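Local coordinates for type III chaperone protein ShcA (Pseudomonas syringae pv. tomato, PDB 4G6T), which probably acts as a dimeric class IA chaperone of type III secretion, binding a partner effector before its export from the bacterium, at residues A[6-11]-A[104-109]; A[52-57]-A[109-114]. One frame throughout, in Å; residues are numbered along the deposited sequence.

Contact 1. Residues A[6-11]-A[104-109]; sequences NLFYKT and EKLSVP
An apolar contact at the margin of the core joins the first turn of helix 8-19 to the loop leading into helix 108-127: Leu106 sits in the angle formed by Phe8 and Tyr9. Leu106 points at the N-terminal helix, and its methyl CD1 does most of the touching. That methyl lies 3.7 Å from Tyr9 CE1, meeting the ring obliquely while the two side chains cross at about a right angle. Against Phe8, CD1 comes instead to the ring's edge, near its plane, 4.1 Å from Phe8 CE2, and Leu106 CB is equally distant from that ring carbon, the two side chains running past each other in opposite directions. The Phe8 ring is swung out to Leu106 by a CG anti to the backbone N (chi1 -173°), whereas Tyr9 sets off alongside the other segment and only its ring closes in. Phe8 is exposed and Tyr9 buried, and both also touch Arg103. Leu106 packs on Leu12 one turn further along helix 8-19. Just beyond it Ser107 is the N-cap of helix 108-127, its OG accepting a hydrogen bond from Thr110 N. The arrangement belongs to the alpha-beta fold of CesT-family secretion chaperones, in which the first and last helices pack near each other beside an antiparallel sheet.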
loop_
_atom_site.group_PDB
_atom_site.type_symbol
_atom_site.label_atom_id
_atom_site.label_comp_id
_atom_site.label_asym_id
_atom_site.label_seq_id
_atom_site.Cartn_x
_atom_site.Cartn_y
_atom_site.Cartn_z
ATOM N N ASN A 6 -3.485 -18.223 2.311
ATOM C CA ASN A 6 -3.044 -16.972 1.666
ATOM C C ASN A 6 -4.202 -15.971 1.519
ATOM O O ASN A 6 -3.947 -14.787 1.201
ATOM C CB ASN A 6 -2.333 -17.190 0.379
ATOM C CG ASN A 6 -0.920 -17.713 0.585
ATOM O OD1 ASN A 6 -0.318 -17.402 1.641
ATOM N ND2 ASN A 6 -0.397 -18.452 -0.368
ATOM N N LEU A 7 -5.452 -16.379 1.769
ATOM C CA LEU A 7 -6.550 -15.397 1.787
ATOM C C LEU A 7 -6.624 -14.581 3.066
ATOM O O LEU A 7 -7.485 -13.768 3.228
ATOM C CB LEU A 7 -7.900 -16.050 1.489
ATOM C CG LEU A 7 -8.149 -16.419 0.053
ATOM C CD1 LEU A 7 -9.194 -17.519 0.000
ATOM C CD2 LEU A 7 -8.491 -15.140 -0.720
ATOM N N PHE A 8 -5.743 -14.842 4.044
ATOM C CA PHE A 8 -5.672 -14.075 5.281
ATOM C C PHE A 8 -5.609 -12.547 5.047
ATOM O O PHE A 8 -6.225 -11.796 5.751
ATOM C CB PHE A 8 -4.419 -14.515 6.033
ATOM C CG PHE A 8 -4.278 -13.945 7.407
ATOM C CD1 PHE A 8 -4.874 -14.588 8.477
ATOM C CD2 PHE A 8 -3.600 -12.761 7.622
ATOM C CE1 PHE A 8 -4.745 -14.095 9.784
ATOM C CE2 PHE A 8 -3.484 -12.234 8.920
ATOM C CZ PHE A 8 -4.068 -12.903 9.990
ATOM N N TYR A 9 -4.807 -12.161 4.050
ATOM C CA TYR A 9 -4.590 -10.751 3.709
ATOM C C TYR A 9 -5.896 -10.088 3.242
ATOM O O TYR A 9 -6.247 -9.020 3.723
ATOM C CB TYR A 9 -3.503 -10.601 2.647
ATOM C CG TYR A 9 -2.184 -11.269 3.081
ATOM C CD1 TYR A 9 -1.360 -10.681 4.044
ATOM C CD2 TYR A 9 -1.860 -12.532 2.623
ATOM C CE1 TYR A 9 -0.223 -11.357 4.481
ATOM C CE2 TYR A 9 -0.744 -13.200 3.057
ATOM C CZ TYR A 9 0.052 -12.605 3.998
ATOM O OH TYR A 9 1.206 -13.329 4.397
ATOM N N LYS A 10 -6.610 -10.795 2.371
ATOM C CA LYS A 10 -7.921 -10.300 1.916
ATOM C C LYS A 10 -8.870 -10.167 3.078
ATOM O O LYS A 10 -9.617 -9.188 3.220
ATOM C CB LYS A 10 -8.504 -11.249 0.891
ATOM C CG LYS A 10 -9.919 -10.854 0.534
ATOM C CD LYS A 10 -10.607 -11.809 -0.415
ATOM C CE LYS A 10 -11.975 -11.271 -0.829
ATOM N NZ LYS A 10 -12.972 -11.183 0.253
ATOM N N THR A 11 -8.942 -11.172 3.940
ATOM C CA THR A 11 -9.813 -11.088 5.085
ATOM C C THR A 11 -9.546 -9.861 5.959
ATOM O O THR A 11 -10.443 -9.175 6.464
ATOM C CB THR A 11 -9.761 -12.399 5.907
ATOM O OG1 THR A 11 -10.005 -13.460 4.979
ATOM C CG2 THR A 11 -10.773 -12.359 7.031
ATOM N N GLU A 104 2.096 -12.749 11.119
ATOM C CA GLU A 104 1.902 -12.951 12.576
ATOM C C GLU A 104 1.493 -11.724 13.373
ATOM O O GLU A 104 0.956 -11.822 14.454
ATOM C CB GLU A 104 3.231 -13.467 13.208
ATOM C CG GLU A 104 3.744 -14.835 12.731
ATOM C CD GLU A 104 4.558 -14.869 11.402
ATOM O OE1 GLU A 104 4.682 -13.842 10.663
ATOM O OE2 GLU A 104 5.071 -15.977 11.063
ATOM N N LYS A 105 1.861 -10.529 12.910
ATOM C CA LYS A 105 1.578 -9.307 13.610
ATOM C C LYS A 105 0.425 -8.490 13.030
ATOM O O LYS A 105 0.089 -7.448 13.569
ATOM C CB LYS A 105 2.832 -8.426 13.596
ATOM C CG LYS A 105 3.930 -8.955 14.520
ATOM C CD LYS A 105 5.320 -8.379 14.243
ATOM C CE LYS A 105 6.447 -9.252 14.822
ATOM N NZ LYS A 105 6.360 -10.742 14.580
ATOM N N LEU A 106 -0.193 -8.965 11.963
ATOM C CA LEU A 106 -1.235 -8.196 11.317
ATOM C C LEU A 106 -2.502 -8.189 12.128
ATOM O O LEU A 106 -2.909 -9.208 12.750
ATOM C CB LEU A 106 -1.562 -8.739 9.938
ATOM C CG LEU A 106 -0.573 -8.523 8.816
ATOM C CD1 LEU A 106 -0.853 -9.383 7.574
ATOM C CD2 LEU A 106 -0.660 -7.020 8.497
ATOM N N SER A 107 -3.116 -7.041 12.151
ATOM C CA SER A 107 -4.422 -6.805 12.724
ATOM C C SER A 107 -4.930 -5.518 12.186
ATOM O O SER A 107 -4.157 -4.729 11.631
ATOM C CB SER A 107 -4.377 -6.681 14.255
ATOM O OG SER A 107 -3.745 -5.447 14.711
ATOM N N VAL A 108 -6.214 -5.238 12.344
ATOM C CA VAL A 108 -6.747 -4.004 11.815
ATOM C C VAL A 108 -6.120 -2.785 12.522
ATOM O O VAL A 108 -5.644 -1.859 11.820
ATOM C CB VAL A 108 -8.300 -3.990 11.813
ATOM C CG1 VAL A 108 -8.816 -2.610 11.492
ATOM C CG2 VAL A 108 -8.790 -4.976 10.762
ATOM N N PRO A 109 -6.019 -2.767 13.862
ATOM C CA PRO A 109 -5.361 -1.579 14.495
ATOM C C PRO A 109 -3.892 -1.427 14.092
ATOM O O PRO A 109 -3.455 -0.274 13.921
ATOM C CB PRO A 109 -5.478 -1.832 15.985
ATOM C CG PRO A 109 -6.650 -2.798 16.113
ATOM C CD PRO A 109 -6.592 -3.665 14.894
#

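Contact 2. Residues A[52-57]-A[109-114]; sequences ERLLLI and PTLKRE
Leu111 and Glu114, one helical turn apart, are the residues of helix 109-114 that meet strand 53-57, through Leu54 and Leu56. The helix runs nearly along the strand, their directions 27° apart and their axes 10.7 Å apart at closest approach, a separation filled by side chains. Ahead of Leu111, Thr110 OG1 accepts a weak hydrogen bond from Arg113 NH2. Leu111 leaves the helix across the line to the strand, and its end then turns in, with CG anti to the backbone N (chi1 177°). Its methyl CD1 touches both strand leucines, 4.0 Å from Leu54 CD2 and 4.1 Å from Leu56 CD1. Leu54 crosses Leu111 at about a right angle, Leu56 at a slant. Leu45 of the neighbouring strand 41-48 touches both Leu56 and Leu111. Glu114 enters by its aliphatic root: CB lies 3.7 Å from Leu56 CD2, and the same methyl rests 3.8 Å from the backbone carbon Glu114 C. Beyond CB the chain bends at chi2 (-77°) and carries the carboxylate away from the strand, where OE1 accepts a hydrogen bond from Gln99 NE2 of strand 95-102. Leu56 is further covered by Met115 and Leu118 of the same helix. Between strand and helix, then, the cohesion is wholly apolar: leucine methyls and the CB of an acidic residue make up the touching surface, while Glu114's charge is led aside to an amide on the adjacent strand.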
loop_
_atom_site.group_PDB
_atom_site.type_symbol
_atom_site.label_atom_id
_atom_site.label_comp_id
_atom_site.label_asym_id
_atom_site.label_seq_id
_atom_site.Cartn_x
_atom_site.Cartn_y
_atom_site.Cartn_z
ATOM N N GLU A 52 5.420 -14.269 3.760
ATOM C CA GLU A 52 4.479 -14.129 4.847
ATOM C C GLU A 52 4.543 -12.736 5.454
ATOM O O GLU A 52 4.624 -12.530 6.604
ATOM C CB GLU A 52 4.652 -15.238 5.901
ATOM C CG GLU A 52 4.422 -16.605 5.287
ATOM C CD GLU A 52 4.514 -17.743 6.317
ATOM O OE1 GLU A 52 3.742 -17.749 7.305
ATOM O OE2 GLU A 52 5.361 -18.643 6.110
ATOM N N ARG A 53 4.322 -11.741 4.586
ATOM C CA ARG A 53 4.328 -10.376 5.069
ATOM C C ARG A 53 3.452 -9.492 4.158
ATOM O O ARG A 53 3.312 -9.798 2.967
ATOM C CB ARG A 53 5.798 -9.782 5.119
ATOM C CG ARG A 53 6.542 -9.877 3.813
ATOM C CD ARG A 53 8.012 -9.371 3.826
ATOM N NE ARG A 53 8.459 -9.267 2.471
ATOM C CZ ARG A 53 9.337 -8.353 2.007
ATOM N NH1 ARG A 53 9.870 -7.467 2.837
ATOM N NH2 ARG A 53 9.546 -8.316 0.738
ATOM N N LEU A 54 2.964 -8.426 4.734
ATOM C CA LEU A 54 2.232 -7.399 3.979
ATOM C C LEU A 54 3.139 -6.190 3.883
ATOM O O LEU A 54 3.670 -5.727 4.896
ATOM C CB LEU A 54 0.973 -7.068 4.715
ATOM C CG LEU A 54 0.031 -6.048 4.000
ATOM C CD1 LEU A 54 -0.544 -6.614 2.688
ATOM C CD2 LEU A 54 -1.067 -5.517 4.945
ATOM N N LEU A 55 3.258 -5.654 2.686
ATOM C CA LEU A 55 4.057 -4.426 2.477
ATOM C C LEU A 55 3.159 -3.243 2.299
ATOM O O LEU A 55 2.179 -3.341 1.552
ATOM C CB LEU A 55 4.957 -4.576 1.303
ATOM C CG LEU A 55 5.950 -5.750 1.393
ATOM C CD1 LEU A 55 6.518 -6.123 0.058
ATOM C CD2 LEU A 55 6.964 -5.396 2.450
ATOM N N LEU A 56 3.517 -2.174 2.970
ATOM C CA LEU A 56 2.930 -0.842 2.758
ATOM C C LEU A 56 3.965 -0.047 2.001
ATOM O O LEU A 56 5.121 0.104 2.471
ATOM C CB LEU A 56 2.622 -0.186 4.064
ATOM C CG LEU A 56 1.517 -0.698 4.972
ATOM C CD1 LEU A 56 1.502 -2.227 5.088
ATOM C CD2 LEU A 56 1.501 -0.078 6.337
ATOM N N ILE A 57 3.620 0.501 0.842
ATOM C CA ILE A 57 4.567 1.153 -0.021
ATOM C C ILE A 57 4.014 2.496 -0.420
ATOM O O ILE A 57 2.829 2.603 -0.776
ATOM C CB ILE A 57 4.849 0.385 -1.297
ATOM C CG1 ILE A 57 5.153 -1.120 -1.017
ATOM C CG2 ILE A 57 6.032 0.986 -2.078
ATOM C CD1 ILE A 57 5.218 -2.046 -2.203
ATOM N N PRO A 109 -6.019 -2.767 13.862
ATOM C CA PRO A 109 -5.361 -1.579 14.495
ATOM C C PRO A 109 -3.892 -1.427 14.092
ATOM O O PRO A 109 -3.455 -0.274 13.921
ATOM C CB PRO A 109 -5.478 -1.832 15.985
ATOM C CG PRO A 109 -6.650 -2.798 16.113
ATOM C CD PRO A 109 -6.592 -3.665 14.894
ATOM N N THR A 110 -3.162 -2.525 13.963
ATOM C CA THR A 110 -1.730 -2.457 13.525
ATOM C C THR A 110 -1.629 -1.918 12.135
ATOM O O THR A 110 -0.783 -1.052 11.849
ATOM C CB THR A 110 -1.003 -3.802 13.670
ATOM O OG1 THR A 110 -0.946 -4.091 15.074
ATOM C CG2 THR A 110 0.392 -3.724 13.130
ATOM N N LEU A 111 -2.454 -2.390 11.214
ATOM C CA LEU A 111 -2.435 -1.868 9.890
ATOM C C LEU A 111 -2.727 -0.359 9.887
ATOM O O LEU A 111 -2.101 0.421 9.142
ATOM C CB LEU A 111 -3.404 -2.651 8.971
ATOM C CG LEU A 111 -3.559 -2.183 7.530
ATOM C CD1 LEU A 111 -2.264 -2.164 6.731
ATOM C CD2 LEU A 111 -4.546 -3.070 6.776
ATOM N N LYS A 112 -3.752 0.056 10.628
ATOM C CA LYS A 112 -4.105 1.500 10.738
ATOM C C LYS A 112 -2.913 2.304 11.246
ATOM O O LYS A 112 -2.545 3.317 10.606
ATOM C CB LYS A 112 -5.308 1.716 11.653
ATOM C CG LYS A 112 -6.614 1.224 11.064
ATOM C CD LYS A 112 -7.745 1.528 12.022
ATOM C CE LYS A 112 -9.046 1.151 11.349
ATOM N NZ LYS A 112 -10.116 1.679 12.206
ATOM N N ARG A 113 -2.313 1.847 12.331
ATOM C CA ARG A 113 -1.184 2.553 12.959
ATOM C C ARG A 113 0.002 2.642 11.999
ATOM O O ARG A 113 0.652 3.731 11.836
ATOM C CB ARG A 113 -0.761 1.837 14.226
ATOM C CG ARG A 113 0.342 2.538 15.004
ATOM C CD ARG A 113 0.643 1.877 16.341
ATOM N NE ARG A 113 1.022 0.462 16.211
ATOM C CZ ARG A 113 0.219 -0.577 16.473
ATOM N NH1 ARG A 113 -1.052 -0.435 16.878
ATOM N NH2 ARG A 113 0.700 -1.784 16.326
ATOM N N GLU A 114 0.332 1.569 11.329
ATOM C CA GLU A 114 1.430 1.558 10.436
ATOM C C GLU A 114 1.185 2.383 9.171
ATOM O O GLU A 114 2.104 3.024 8.657
ATOM C CB GLU A 114 1.889 0.155 10.057
ATOM C CG GLU A 114 2.381 -0.619 11.284
ATOM C CD GLU A 114 3.763 -0.215 11.741
ATOM O OE1 GLU A 114 4.473 0.632 11.112
ATOM O OE2 GLU A 114 4.132 -0.759 12.809
#

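In the fold
Contact 2 lies in the core, about 7 Å from the centre of the chain, and contact 1 nearer the surface, about 14 Å from it; their own centres are 9 Å apart. Both draw on helix 108-127 and share Pro109, but contact 1 ties the loop before that helix to helix 8-19, whereas contact 2 lays its first turns on the sheet. Neither has a hydrogen bond between its segments. Aromatic rings with one leucine serve at the margin, aliphatic side chains inside. The two contacts touch: Leu106 CD2 is 3.9 Å from Leu54 CD2, and Tyr9 OH packs 3.4 Å from Glu52 CA, just before strand 53-59 begins.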